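Local coordinates for protein (endonuclease) (Salmonella typhimurium, PDB 1BYR) that is an endonuclease of the phospholipase D-like (PLD) family, present as a pair of identical subunits, at residues S14-V19 / A116-S121; S21-A26 / P40-A45; T28-M33 / K44-A49; V100-V105 / S136-W141. All coordinates share one frame; numbering follows the deposited sequence.

From the N terminus, helix 14-25 enters two of the four contacts. Its first turns meet residues 116-121 in contact 1, closing a loop of 96 residues. Nested inside that loop, contact 2 pairs the end of the same helix with helix 40-51, and contact 3 sets strand 29-34 against the following turns of helix 40-51; the two share Lys-44 and Ala-45 and lie about 6 Å apart between centres. Contact 4 opens after both have closed, joins residues 100-105 to helix 131-146, and crosses contact 1 in sequence. Contact 2 joins two helices, contact 3 lays helix 40-51 on a strand of the sheet, and contacts 1 and 4 both touch the second subunit.

Contact 1 (S14-V19 / A116-S121); sequences SARVLV and AETKNS
Arg-16 and Glu-117 form a salt bridge, with NH2 of the arginine 3.1 Å from OE1 of the glutamate. The guanidinium and carboxylate planes are turned 49° from each other, and no hydrogen bond between the two groups passes the angle criteria, so the pairing is chiefly electrostatic. The glutamate also meets the arginine through its aliphatic part: CB of Glu-117 sits 3.9 Å above the guanidinium plane of Arg-16, over its centre. The arginine reaches this place with CG trans to the backbone N (chi1 169°) and a bend at chi3, and the two side chains cross at about a right angle. Thr-118 runs alongside Arg-16, pointing the same way, its OG1 3.7 Å from NH1, a distance that indicates packing.

A water reinforces the join at backbone level. It accepts from Arg-16 N at 3.3 Å and donates to Glu-117 O at 3.0 Å, bridging the first turns of helix 14-25 and the end of the short helix 114-118. The closest alpha carbons, those of Arg-16 and Glu-117, are 5.5 Å apart.

Farther out, Glu-117 packs on Phe-110 and Ile-42, while its OE2 lies close to Asp-41 OD1. Two carboxylates so near each other are consistent with a shared proton, and the positive charge of Arg-16 would probably ease their repulsion. Ala-15 and Val-19 pack on Ala-124 of strand 122-128. The arrangement is thus a helix-to-helix salt bridge with a water-mediated backbone link, at the periphery of the PLD-like alpha/beta fold.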
loop_
_atom_site.group_PDB
_atom_site.type_symbol
_atom_site.label_atom_id
_atom_site.label_comp_id
_atom_site.label_asym_id
_atom_site.label_seq_id
_atom_site.Cartn_x
_atom_site.Cartn_y
_atom_site.Cartn_z
ATOM N N SER A 14 -9.106 8.410 9.511
ATOM C CA SER A 14 -7.827 8.352 10.208
ATOM C C SER A 14 -6.598 8.223 9.298
ATOM O O SER A 14 -5.509 8.674 9.658
ATOM C CB SER A 14 -7.842 7.213 11.227
ATOM O OG SER A 14 -8.213 6.003 10.605
ATOM N N ALA A 15 -6.762 7.619 8.126
ATOM C CA ALA A 15 -5.635 7.474 7.202
ATOM C C ALA A 15 -5.194 8.851 6.694
ATOM O O ALA A 15 -4.013 9.208 6.736
ATOM C CB ALA A 15 -6.021 6.603 6.026
ATOM N N ARG A 16 -6.152 9.623 6.210
ATOM C CA ARG A 16 -5.862 10.944 5.693
ATOM C C ARG A 16 -5.129 11.784 6.750
ATOM O O ARG A 16 -4.077 12.364 6.475
ATOM C CB ARG A 16 -7.173 11.614 5.265
ATOM C CG ARG A 16 -7.074 13.091 4.943
ATOM C CD ARG A 16 -8.408 13.774 5.210
ATOM N NE ARG A 16 -8.879 14.471 4.023
ATOM C CZ ARG A 16 -10.133 14.469 3.587
ATOM N NH1 ARG A 16 -11.061 13.783 4.228
ATOM N NH2 ARG A 16 -10.451 15.145 2.493
ATOM N N VAL A 17 -5.676 11.840 7.958
ATOM C CA VAL A 17 -5.062 12.621 9.026
ATOM C C VAL A 17 -3.645 12.154 9.336
ATOM O O VAL A 17 -2.755 12.976 9.552
ATOM C CB VAL A 17 -5.938 12.592 10.315
ATOM C CG1 VAL A 17 -5.233 13.297 11.450
ATOM C CG2 VAL A 17 -7.263 13.290 10.045
ATOM N N LEU A 18 -3.424 10.839 9.346
ATOM C CA LEU A 18 -2.104 10.271 9.619
ATOM C C LEU A 18 -1.094 10.649 8.541
ATOM O O LEU A 18 0.054 10.998 8.835
ATOM C CB LEU A 18 -2.199 8.734 9.726
ATOM C CG LEU A 18 -0.880 8.007 9.978
ATOM C CD1 LEU A 18 -0.162 8.648 11.159
ATOM C CD2 LEU A 18 -1.140 6.525 10.250
ATOM N N VAL A 19 -1.518 10.570 7.283
ATOM C CA VAL A 19 -0.645 10.933 6.177
ATOM C C VAL A 19 -0.278 12.421 6.315
ATOM O O VAL A 19 0.886 12.793 6.151
ATOM C CB VAL A 19 -1.350 10.661 4.817
ATOM C CG1 VAL A 19 -0.524 11.230 3.665
ATOM C CG2 VAL A 19 -1.551 9.153 4.635
ATOM N N ALA A 116 -9.325 8.166 -2.267
ATOM C CA ALA A 116 -8.580 7.418 -1.252
ATOM C C ALA A 116 -8.855 7.899 0.179
ATOM O O ALA A 116 -8.806 7.118 1.140
ATOM C CB ALA A 116 -7.091 7.522 -1.534
ATOM N N GLU A 117 -9.128 9.193 0.310
ATOM C CA GLU A 117 -9.390 9.814 1.608
ATOM C C GLU A 117 -10.808 9.668 2.132
ATOM O O GLU A 117 -11.028 9.494 3.331
ATOM C CB GLU A 117 -9.101 11.325 1.541
ATOM C CG GLU A 117 -7.744 11.697 0.950
ATOM C CD GLU A 117 -7.478 13.210 0.918
ATOM O OE1 GLU A 117 -8.370 13.976 0.494
ATOM O OE2 GLU A 117 -6.366 13.627 1.311
ATOM N N THR A 118 -11.750 9.698 1.206
ATOM C CA THR A 118 -13.159 9.729 1.561
ATOM C C THR A 118 -14.120 8.631 1.083
ATOM O O THR A 118 -15.238 8.529 1.585
ATOM C CB THR A 118 -13.689 11.115 1.088
ATOM O OG1 THR A 118 -13.655 12.045 2.177
ATOM C CG2 THR A 118 -15.051 11.002 0.480
ATOM N N LYS A 119 -13.696 7.807 0.135
ATOM C CA LYS A 119 -14.606 6.783 -0.404
ATOM C C LYS A 119 -14.164 5.321 -0.290
ATOM O O LYS A 119 -14.945 4.465 0.108
ATOM C CB LYS A 119 -14.894 7.080 -1.885
ATOM C CG LYS A 119 -15.133 8.556 -2.220
ATOM C CD LYS A 119 -16.618 8.878 -2.283
ATOM C CE LYS A 119 -16.877 10.394 -2.286
ATOM N NZ LYS A 119 -16.223 11.094 -3.443
ATOM N N ASN A 120 -12.921 5.046 -0.672
ATOM C CA ASN A 120 -12.394 3.688 -0.648
ATOM C C ASN A 120 -12.012 3.184 0.728
ATOM O O ASN A 120 -11.838 3.958 1.669
ATOM C CB ASN A 120 -11.152 3.616 -1.523
ATOM C CG ASN A 120 -11.439 3.957 -2.966
ATOM O OD1 ASN A 120 -12.576 3.903 -3.420
ATOM N ND2 ASN A 120 -10.399 4.317 -3.698
ATOM N N SER A 121 -11.901 1.865 0.843
ATOM C CA SER A 121 -11.409 1.288 2.081
ATOM C C SER A 121 -9.907 1.266 1.801
ATOM O O SER A 121 -9.457 0.806 0.731
ATOM C CB SER A 121 -11.925 -0.135 2.301
ATOM O OG SER A 121 -11.351 -0.666 3.480
HETATM O O HOH W 1 -9.196 8.696 5.509
#

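Contact 2 (S21-A26 / P40-A45); sequences SAIDSA and PDIMKA
Helices 21-25 and 40-45 run nearly parallel, their N-to-C directions 14° apart and their local axes 10.1 Å from each other at closest approach. The nearest alpha carbons belong to Ile-23 and Ala-45, at 6.6 Å, and this pair is where the packing concentrates.

Ile-23 uses both of its branches. Its CG2, trans to the backbone N, lies 3.9 Å from CB of Ala-45 and also rests against the main chain, 3.5 Å from Ala-45 O. The other branch, CG1, is trans to the carbonyl carbon (chi1 -65°) and carries CD1 toward the preceding turn of the opposing helix, where it stands 4.2 Å from CG2 of Ile-42. These two isoleucines cross at about a right angle.

Asp-24 borders this apolar patch on the exposed side, where its OD1 lies 4.2 Å from CB of Ala-45. A water links the helices there, donating to Asp-24 OD1 at 2.8 Å and to Ala-45 O at 2.9 Å.

Beyond the pair, Ile-23 packs on Ile-98 of strand 97-100, Ile-42 on Val-19, and Ala-45 on Leu-20, so the interface continues along helix 14-25 and down to the sheet. Chemically, the contact has two layers: buried aliphatic packing without directional bonds, and a polar margin in which one water donates to a carboxylate oxygen and, as a second donor beside the helical N-H of Ala-49, to the Ala-45 carbonyl, which the Ile-23 methyl also packs against.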
loop_
_atom_site.group_PDB
_atom_site.type_symbol
_atom_site.label_atom_id
_atom_site.label_comp_id
_atom_site.label_asym_id
_atom_site.label_seq_id
_atom_site.Cartn_x
_atom_site.Cartn_y
_atom_site.Cartn_z
ATOM N N SER A 21 -0.186 14.084 9.051
ATOM C CA SER A 21 0.682 14.149 10.228
ATOM C C SER A 21 2.131 13.858 9.863
ATOM O O SER A 21 3.060 14.475 10.390
ATOM C CB SER A 21 0.222 13.146 11.293
ATOM O OG SER A 21 1.124 13.082 12.384
ATOM N N ALA A 22 2.338 12.916 8.957
ATOM C CA ALA A 22 3.691 12.581 8.546
ATOM C C ALA A 22 4.326 13.745 7.778
ATOM O O ALA A 22 5.479 14.093 8.010
ATOM C CB ALA A 22 3.687 11.308 7.680
ATOM N N ILE A 23 3.573 14.352 6.870
ATOM C CA ILE A 23 4.103 15.458 6.092
ATOM C C ILE A 23 4.354 16.661 7.003
ATOM O O ILE A 23 5.397 17.299 6.937
ATOM C CB ILE A 23 3.145 15.828 4.940
ATOM C CG1 ILE A 23 3.075 14.650 3.964
ATOM C CG2 ILE A 23 3.627 17.109 4.220
ATOM C CD1 ILE A 23 1.846 14.675 3.064
ATOM N N ASP A 24 3.400 16.926 7.886
ATOM C CA ASP A 24 3.499 18.031 8.832
ATOM C C ASP A 24 4.658 17.886 9.815
ATOM O O ASP A 24 5.099 18.863 10.418
ATOM C CB ASP A 24 2.209 18.142 9.634
ATOM C CG ASP A 24 1.078 18.763 8.846
ATOM O OD1 ASP A 24 1.330 19.339 7.758
ATOM O OD2 ASP A 24 -0.069 18.672 9.327
ATOM N N SER A 25 5.134 16.658 9.986
ATOM C CA SER A 25 6.227 16.384 10.922
ATOM C C SER A 25 7.624 16.600 10.354
ATOM O O SER A 25 8.589 16.704 11.107
ATOM C CB SER A 25 6.142 14.945 11.428
ATOM O OG SER A 25 6.883 14.066 10.582
ATOM N N ALA A 26 7.734 16.644 9.035
ATOM C CA ALA A 26 9.035 16.802 8.393
ATOM C C ALA A 26 9.754 18.092 8.779
ATOM O O ALA A 26 9.221 19.200 8.626
ATOM C CB ALA A 26 8.886 16.732 6.880
ATOM N N PRO A 40 -5.949 17.837 -3.115
ATOM C CA PRO A 40 -5.567 19.213 -2.768
ATOM C C PRO A 40 -4.982 19.354 -1.357
ATOM O O PRO A 40 -4.007 20.067 -1.165
ATOM C CB PRO A 40 -6.865 20.007 -2.952
ATOM C CG PRO A 40 -7.637 19.211 -3.957
ATOM C CD PRO A 40 -7.335 17.771 -3.616
ATOM N N ASP A 41 -5.579 18.666 -0.383
ATOM C CA ASP A 41 -5.117 18.707 1.003
ATOM C C ASP A 41 -3.655 18.253 1.137
ATOM O O ASP A 41 -2.874 18.842 1.893
ATOM C CB ASP A 41 -6.003 17.820 1.865
ATOM C CG ASP A 41 -5.820 16.351 1.562
ATOM O OD1 ASP A 41 -6.178 15.922 0.445
ATOM O OD2 ASP A 41 -5.311 15.624 2.440
ATOM N N ILE A 42 -3.296 17.199 0.404
ATOM C CA ILE A 42 -1.939 16.661 0.406
ATOM C C ILE A 42 -0.969 17.681 -0.215
ATOM O O ILE A 42 0.143 17.911 0.297
ATOM C CB ILE A 42 -1.867 15.325 -0.415
ATOM C CG1 ILE A 42 -2.811 14.285 0.206
ATOM C CG2 ILE A 42 -0.436 14.762 -0.419
ATOM C CD1 ILE A 42 -2.446 13.890 1.609
ATOM N N MET A 43 -1.379 18.288 -1.327
ATOM C CA MET A 43 -0.543 19.287 -2.003
ATOM C C MET A 43 -0.294 20.497 -1.111
ATOM O O MET A 43 0.836 20.975 -1.005
ATOM C CB MET A 43 -1.199 19.734 -3.310
ATOM C CG MET A 43 -1.613 18.563 -4.225
ATOM S SD MET A 43 -0.275 17.359 -4.547
ATOM C CE MET A 43 -1.283 15.855 -4.911
ATOM N N LYS A 44 -1.338 20.984 -0.454
ATOM C CA LYS A 44 -1.206 22.136 0.429
ATOM C C LYS A 44 -0.229 21.842 1.537
ATOM O O LYS A 44 0.571 22.708 1.919
ATOM C CB LYS A 44 -2.550 22.500 1.037
ATOM C CG LYS A 44 -3.450 23.265 0.087
ATOM C CD LYS A 44 -4.782 23.548 0.733
ATOM C CE LYS A 44 -5.875 23.531 -0.297
ATOM N NZ LYS A 44 -6.900 24.533 0.081
ATOM N N ALA A 45 -0.294 20.619 2.063
ATOM C CA ALA A 45 0.605 20.201 3.133
ATOM C C ALA A 45 2.062 20.098 2.660
ATOM O O ALA A 45 2.981 20.485 3.382
ATOM C CB ALA A 45 0.140 18.852 3.726
HETATM O O HOH W 2 3.508 20.230 6.243
#

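Contact 3 (T28-M33 / K44-A49); sequences TSIRMM and KALVAA
Met-32 and Leu-46 make the closest approach between strand 29-33 and helix 44-49, with SD of the methionine 3.8 Å from CD1 of the leucine and 4.1 Å from its CD2. The sulfur therefore lies against both leucine methyls. With CG trans to the backbone N (chi1 -177°) and the chain extended beyond it, the thioether is carried out to cross Leu-46 at about a right angle.

At Ile-30 the separations are a little longer. Its CG2 faces CD2 of Leu-46 at 4.2 Å, while CD1, on the longer branch, touches CB of Ala-49 at 4.1 Å. Leu-46 is thus met by two alternate residues of the strand, and Ala-49, one turn later, by Ile-30 alone. The axes of the two short segments, strand 29-33 and helix 44-49, approach to 10.4 Å, with 143° between their directions.

All four touching residues are buried. The side chain of Arg-31 lies on the sheet face turned from this helix, against helix 131-146, in a salt bridge with Asp-55 and a cation-pi contact with Trp-141. Ile-58 of the neighbouring strand 55-61 touches both Met-32 and Leu-46, extending the packing within this beta-alpha-beta unit. The chemistry is wholly apolar across the interface, implying that helix and strand are held by shape and burial, with Lys-44 exposed to solvent and Arg-31 paired on the other face of the sheet.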
loop_
_atom_site.group_PDB
_atom_site.type_symbol
_atom_site.label_atom_id
_atom_site.label_comp_id
_atom_site.label_asym_id
_atom_site.label_seq_id
_atom_site.Cartn_x
_atom_site.Cartn_y
_atom_site.Cartn_z
ATOM N N THR A 28 13.314 18.250 7.964
ATOM C CA THR A 28 14.406 18.367 7.018
ATOM C C THR A 28 14.141 17.847 5.607
ATOM O O THR A 28 14.497 18.498 4.628
ATOM C CB THR A 28 15.665 17.678 7.560
ATOM O OG1 THR A 28 15.400 16.280 7.724
ATOM C CG2 THR A 28 16.064 18.265 8.908
ATOM N N SER A 29 13.529 16.674 5.473
ATOM C CA SER A 29 13.284 16.152 4.124
ATOM C C SER A 29 12.046 15.303 3.914
ATOM O O SER A 29 11.484 14.726 4.843
ATOM C CB SER A 29 14.501 15.355 3.632
ATOM O OG SER A 29 14.765 14.251 4.487
ATOM N N ILE A 30 11.632 15.248 2.654
ATOM C CA ILE A 30 10.495 14.471 2.227
ATOM C C ILE A 30 10.830 13.948 0.840
ATOM O O ILE A 30 11.174 14.718 -0.052
ATOM C CB ILE A 30 9.226 15.338 2.125
ATOM C CG1 ILE A 30 8.721 15.693 3.517
ATOM C CG2 ILE A 30 8.134 14.583 1.365
ATOM C CD1 ILE A 30 7.339 16.319 3.507
ATOM N N ARG A 31 10.761 12.630 0.672
ATOM C CA ARG A 31 11.019 11.999 -0.621
ATOM C C ARG A 31 9.743 11.215 -0.860
ATOM O O ARG A 31 9.494 10.236 -0.176
ATOM C CB ARG A 31 12.220 11.048 -0.528
ATOM C CG ARG A 31 13.578 11.754 -0.446
ATOM C CD ARG A 31 13.784 12.703 -1.615
ATOM N NE ARG A 31 15.062 13.406 -1.537
ATOM C CZ ARG A 31 15.202 14.673 -1.157
ATOM N NH1 ARG A 31 14.142 15.397 -0.810
ATOM N NH2 ARG A 31 16.411 15.220 -1.132
ATOM N N MET A 32 8.929 11.670 -1.806
ATOM C CA MET A 32 7.642 11.045 -2.093
ATOM C C MET A 32 7.510 10.332 -3.441
ATOM O O MET A 32 8.062 10.773 -4.454
ATOM C CB MET A 32 6.547 12.111 -1.980
ATOM C CG MET A 32 5.123 11.617 -2.167
ATOM S SD MET A 32 4.031 13.032 -1.992
ATOM C CE MET A 32 2.494 12.331 -1.716
ATOM N N MET A 33 6.763 9.222 -3.432
ATOM C CA MET A 33 6.490 8.418 -4.622
ATOM C C MET A 33 4.974 8.331 -4.670
ATOM O O MET A 33 4.333 8.056 -3.652
ATOM C CB MET A 33 7.034 6.979 -4.477
ATOM C CG MET A 33 8.538 6.837 -4.208
ATOM S SD MET A 33 9.088 5.096 -4.156
ATOM C CE MET A 33 9.362 4.738 -5.875
ATOM N N LYS A 44 -1.338 20.984 -0.454
ATOM C CA LYS A 44 -1.206 22.136 0.429
ATOM C C LYS A 44 -0.229 21.842 1.537
ATOM O O LYS A 44 0.571 22.708 1.919
ATOM C CB LYS A 44 -2.550 22.500 1.037
ATOM C CG LYS A 44 -3.450 23.265 0.087
ATOM C CD LYS A 44 -4.782 23.548 0.733
ATOM C CE LYS A 44 -5.875 23.531 -0.297
ATOM N NZ LYS A 44 -6.900 24.533 0.081
ATOM N N ALA A 45 -0.294 20.619 2.063
ATOM C CA ALA A 45 0.605 20.201 3.133
ATOM C C ALA A 45 2.062 20.098 2.660
ATOM O O ALA A 45 2.981 20.485 3.382
ATOM C CB ALA A 45 0.140 18.852 3.726
ATOM N N LEU A 46 2.275 19.582 1.452
ATOM C CA LEU A 46 3.623 19.453 0.914
ATOM C C LEU A 46 4.253 20.834 0.711
ATOM O O LEU A 46 5.407 21.062 1.083
ATOM C CB LEU A 46 3.607 18.671 -0.410
ATOM C CG LEU A 46 3.283 17.177 -0.277
ATOM C CD1 LEU A 46 2.806 16.620 -1.630
ATOM C CD2 LEU A 46 4.510 16.434 0.229
ATOM N N VAL A 47 3.492 21.765 0.143
ATOM C CA VAL A 47 4.017 23.111 -0.067
ATOM C C VAL A 47 4.223 23.838 1.264
ATOM O O VAL A 47 5.119 24.677 1.383
ATOM C CB VAL A 47 3.094 23.937 -0.996
ATOM C CG1 VAL A 47 2.663 23.096 -2.195
ATOM C CG2 VAL A 47 1.896 24.423 -0.230
ATOM N N ALA A 48 3.421 23.521 2.274
ATOM C CA ALA A 48 3.624 24.156 3.578
ATOM C C ALA A 48 4.943 23.634 4.137
ATOM O O ALA A 48 5.654 24.346 4.847
ATOM C CB ALA A 48 2.491 23.832 4.537
ATOM N N ALA A 49 5.277 22.388 3.813
ATOM C CA ALA A 49 6.535 21.804 4.272
ATOM C C ALA A 49 7.695 22.551 3.614
ATOM O O ALA A 49 8.657 22.942 4.277
ATOM C CB ALA A 49 6.598 20.322 3.909
#

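Contact 4 (V100-V105 / S136-W141); sequences VDNVTV and SFLEHW
The turn at 101-103, between strands 97-100 and 104-108, and the start of strand 104-108 face helix 136-141, with alpha carbons 7.7 Å apart between Asn-102 and Leu-138 and 7.8 Å between Val-105 and Phe-137. On the loop side, Val-103 and Thr-104 stand opposite Val-100 as a classic beta bulge: Val-100 O accepts from the backbone N of both.

Val-105 supplies the main contact. Its CG1 sits over one face of the Phe-137 ring, 3.8 Å from the centroid and only 9° off the ring normal, which defines a CH-pi interaction. CG1 takes the position trans to the backbone N (chi1 179°), while CG2 meets the ring only at CD2, 4.1 Å away. At the other end, OD1 of Asn-102 lies 3.5 Å from CD2 of Leu-138, a van der Waals touch between a polar oxygen and a methyl, the two side chains crossing at about a right angle.

Val-97 and Ile-99 of strand 97-100 also pack on Phe-137, and Tyr-9 of the second subunit meets its ring edge to face. Ser-136 and His-140 bind or stack on that same tyrosine. The evidence points to two environments: a buried methyl-on-aromatic contact between strand 104-108 and helix 131-146 that continues into the subunit interface, and a partly exposed margin where the Asn-102 amide oxygen only touches Leu-138, consistent with weak, non-directional packing.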
loop_
_atom_site.group_PDB
_atom_site.type_symbol
_atom_site.label_atom_id
_atom_site.label_comp_id
_atom_site.label_asym_id
_atom_site.label_seq_id
_atom_site.Cartn_x
_atom_site.Cartn_y
_atom_site.Cartn_z
ATOM N N VAL A 100 10.075 10.502 5.291
ATOM C CA VAL A 100 10.300 11.747 6.027
ATOM C C VAL A 100 11.575 11.795 6.882
ATOM O O VAL A 100 11.861 10.882 7.680
ATOM C CB VAL A 100 9.074 12.032 6.929
ATOM C CG1 VAL A 100 9.237 13.358 7.676
ATOM C CG2 VAL A 100 7.820 12.054 6.071
ATOM N N ASP A 101 12.363 12.848 6.683
ATOM C CA ASP A 101 13.579 13.064 7.447
ATOM C C ASP A 101 14.549 11.875 7.469
ATOM O O ASP A 101 15.236 11.638 8.462
ATOM C CB ASP A 101 13.206 13.488 8.875
ATOM C CG ASP A 101 12.520 14.857 8.916
ATOM O OD1 ASP A 101 12.602 15.583 7.904
ATOM O OD2 ASP A 101 11.895 15.205 9.934
ATOM N N ASN A 102 14.603 11.138 6.367
ATOM C CA ASN A 102 15.509 10.006 6.236
ATOM C C ASN A 102 15.396 8.906 7.294
ATOM O O ASN A 102 16.269 8.055 7.393
ATOM C CB ASN A 102 16.951 10.518 6.186
ATOM C CG ASN A 102 17.926 9.465 5.690
ATOM O OD1 ASN A 102 18.064 9.237 4.485
ATOM N ND2 ASN A 102 18.615 8.819 6.622
ATOM N N VAL A 103 14.334 8.917 8.087
ATOM C CA VAL A 103 14.168 7.891 9.114
ATOM C C VAL A 103 12.739 7.405 9.281
ATOM O O VAL A 103 12.497 6.449 10.002
ATOM C CB VAL A 103 14.649 8.372 10.495
ATOM C CG1 VAL A 103 16.023 9.003 10.391
ATOM C CG2 VAL A 103 13.648 9.345 11.065
ATOM N N THR A 104 11.791 8.072 8.634
ATOM C CA THR A 104 10.390 7.683 8.759
ATOM C C THR A 104 9.776 7.344 7.409
ATOM O O THR A 104 10.086 7.978 6.400
ATOM C CB THR A 104 9.584 8.799 9.453
ATOM O OG1 THR A 104 9.876 8.763 10.859
ATOM C CG2 THR A 104 8.088 8.618 9.239
ATOM N N VAL A 105 8.910 6.330 7.378
ATOM C CA VAL A 105 8.287 5.902 6.128
ATOM C C VAL A 105 6.779 5.716 6.230
ATOM O O VAL A 105 6.291 4.969 7.082
ATOM C CB VAL A 105 8.888 4.522 5.630
ATOM C CG1 VAL A 105 8.184 4.068 4.320
ATOM C CG2 VAL A 105 10.399 4.636 5.420
ATOM N N SER A 136 16.653 2.167 2.921
ATOM C CA SER A 136 16.342 1.173 1.903
ATOM C C SER A 136 15.253 1.745 0.977
ATOM O O SER A 136 15.340 1.655 -0.263
ATOM C CB SER A 136 15.829 -0.123 2.534
ATOM O OG SER A 136 15.135 -0.879 1.562
ATOM N N PHE A 137 14.230 2.346 1.575
ATOM C CA PHE A 137 13.154 2.928 0.792
ATOM C C PHE A 137 13.694 4.060 -0.063
ATOM O O PHE A 137 13.225 4.281 -1.186
ATOM C CB PHE A 137 12.042 3.445 1.699
ATOM C CG PHE A 137 10.830 2.555 1.723
ATOM C CD1 PHE A 137 9.858 2.661 0.745
ATOM C CD2 PHE A 137 10.661 1.617 2.730
ATOM C CE1 PHE A 137 8.735 1.856 0.766
ATOM C CE2 PHE A 137 9.538 0.802 2.757
ATOM C CZ PHE A 137 8.576 0.925 1.773
ATOM N N LEU A 138 14.681 4.780 0.466
ATOM C CA LEU A 138 15.315 5.888 -0.258
ATOM C C LEU A 138 15.983 5.407 -1.549
ATOM O O LEU A 138 15.906 6.066 -2.585
ATOM C CB LEU A 138 16.351 6.581 0.640
ATOM C CG LEU A 138 16.663 8.035 0.266
ATOM C CD1 LEU A 138 15.451 8.922 0.580
ATOM C CD2 LEU A 138 17.897 8.507 1.028
ATOM N N GLU A 139 16.644 4.256 -1.485
ATOM C CA GLU A 139 17.277 3.693 -2.666
ATOM C C GLU A 139 16.205 3.396 -3.717
ATOM O O GLU A 139 16.415 3.566 -4.912
ATOM C CB GLU A 139 18.023 2.408 -2.308
ATOM C CG GLU A 139 19.290 2.626 -1.503
ATOM C CD GLU A 139 19.929 1.313 -1.097
ATOM O OE1 GLU A 139 19.224 0.283 -1.148
ATOM O OE2 GLU A 139 21.124 1.297 -0.730
ATOM N N HIS A 140 15.045 2.959 -3.243
ATOM C CA HIS A 140 13.892 2.641 -4.099
ATOM C C HIS A 140 13.391 3.943 -4.723
ATOM O O HIS A 140 13.074 3.996 -5.909
ATOM C CB HIS A 140 12.796 2.013 -3.224
ATOM C CG HIS A 140 11.552 1.622 -3.960
ATOM N ND1 HIS A 140 11.536 0.655 -4.949
ATOM C CD2 HIS A 140 10.258 1.963 -3.757
ATOM C CE1 HIS A 140 10.289 0.438 -5.332
ATOM N NE2 HIS A 140 9.500 1.214 -4.616
ATOM N N TRP A 141 13.320 4.992 -3.913
ATOM C CA TRP A 141 12.867 6.302 -4.384
ATOM C C TRP A 141 13.862 6.896 -5.397
ATOM O O TRP A 141 13.473 7.407 -6.457
ATOM C CB TRP A 141 12.724 7.264 -3.193
ATOM C CG TRP A 141 12.299 8.635 -3.595
ATOM C CD1 TRP A 141 11.032 9.111 -3.654
ATOM C CD2 TRP A 141 13.149 9.686 -4.084
ATOM N NE1 TRP A 141 11.031 10.396 -4.155
ATOM C CE2 TRP A 141 12.321 10.771 -4.427
ATOM C CE3 TRP A 141 14.536 9.806 -4.268
ATOM C CZ2 TRP A 141 12.824 11.972 -4.944
ATOM C CZ3 TRP A 141 15.041 11.001 -4.786
ATOM C CH2 TRP A 141 14.179 12.069 -5.124
#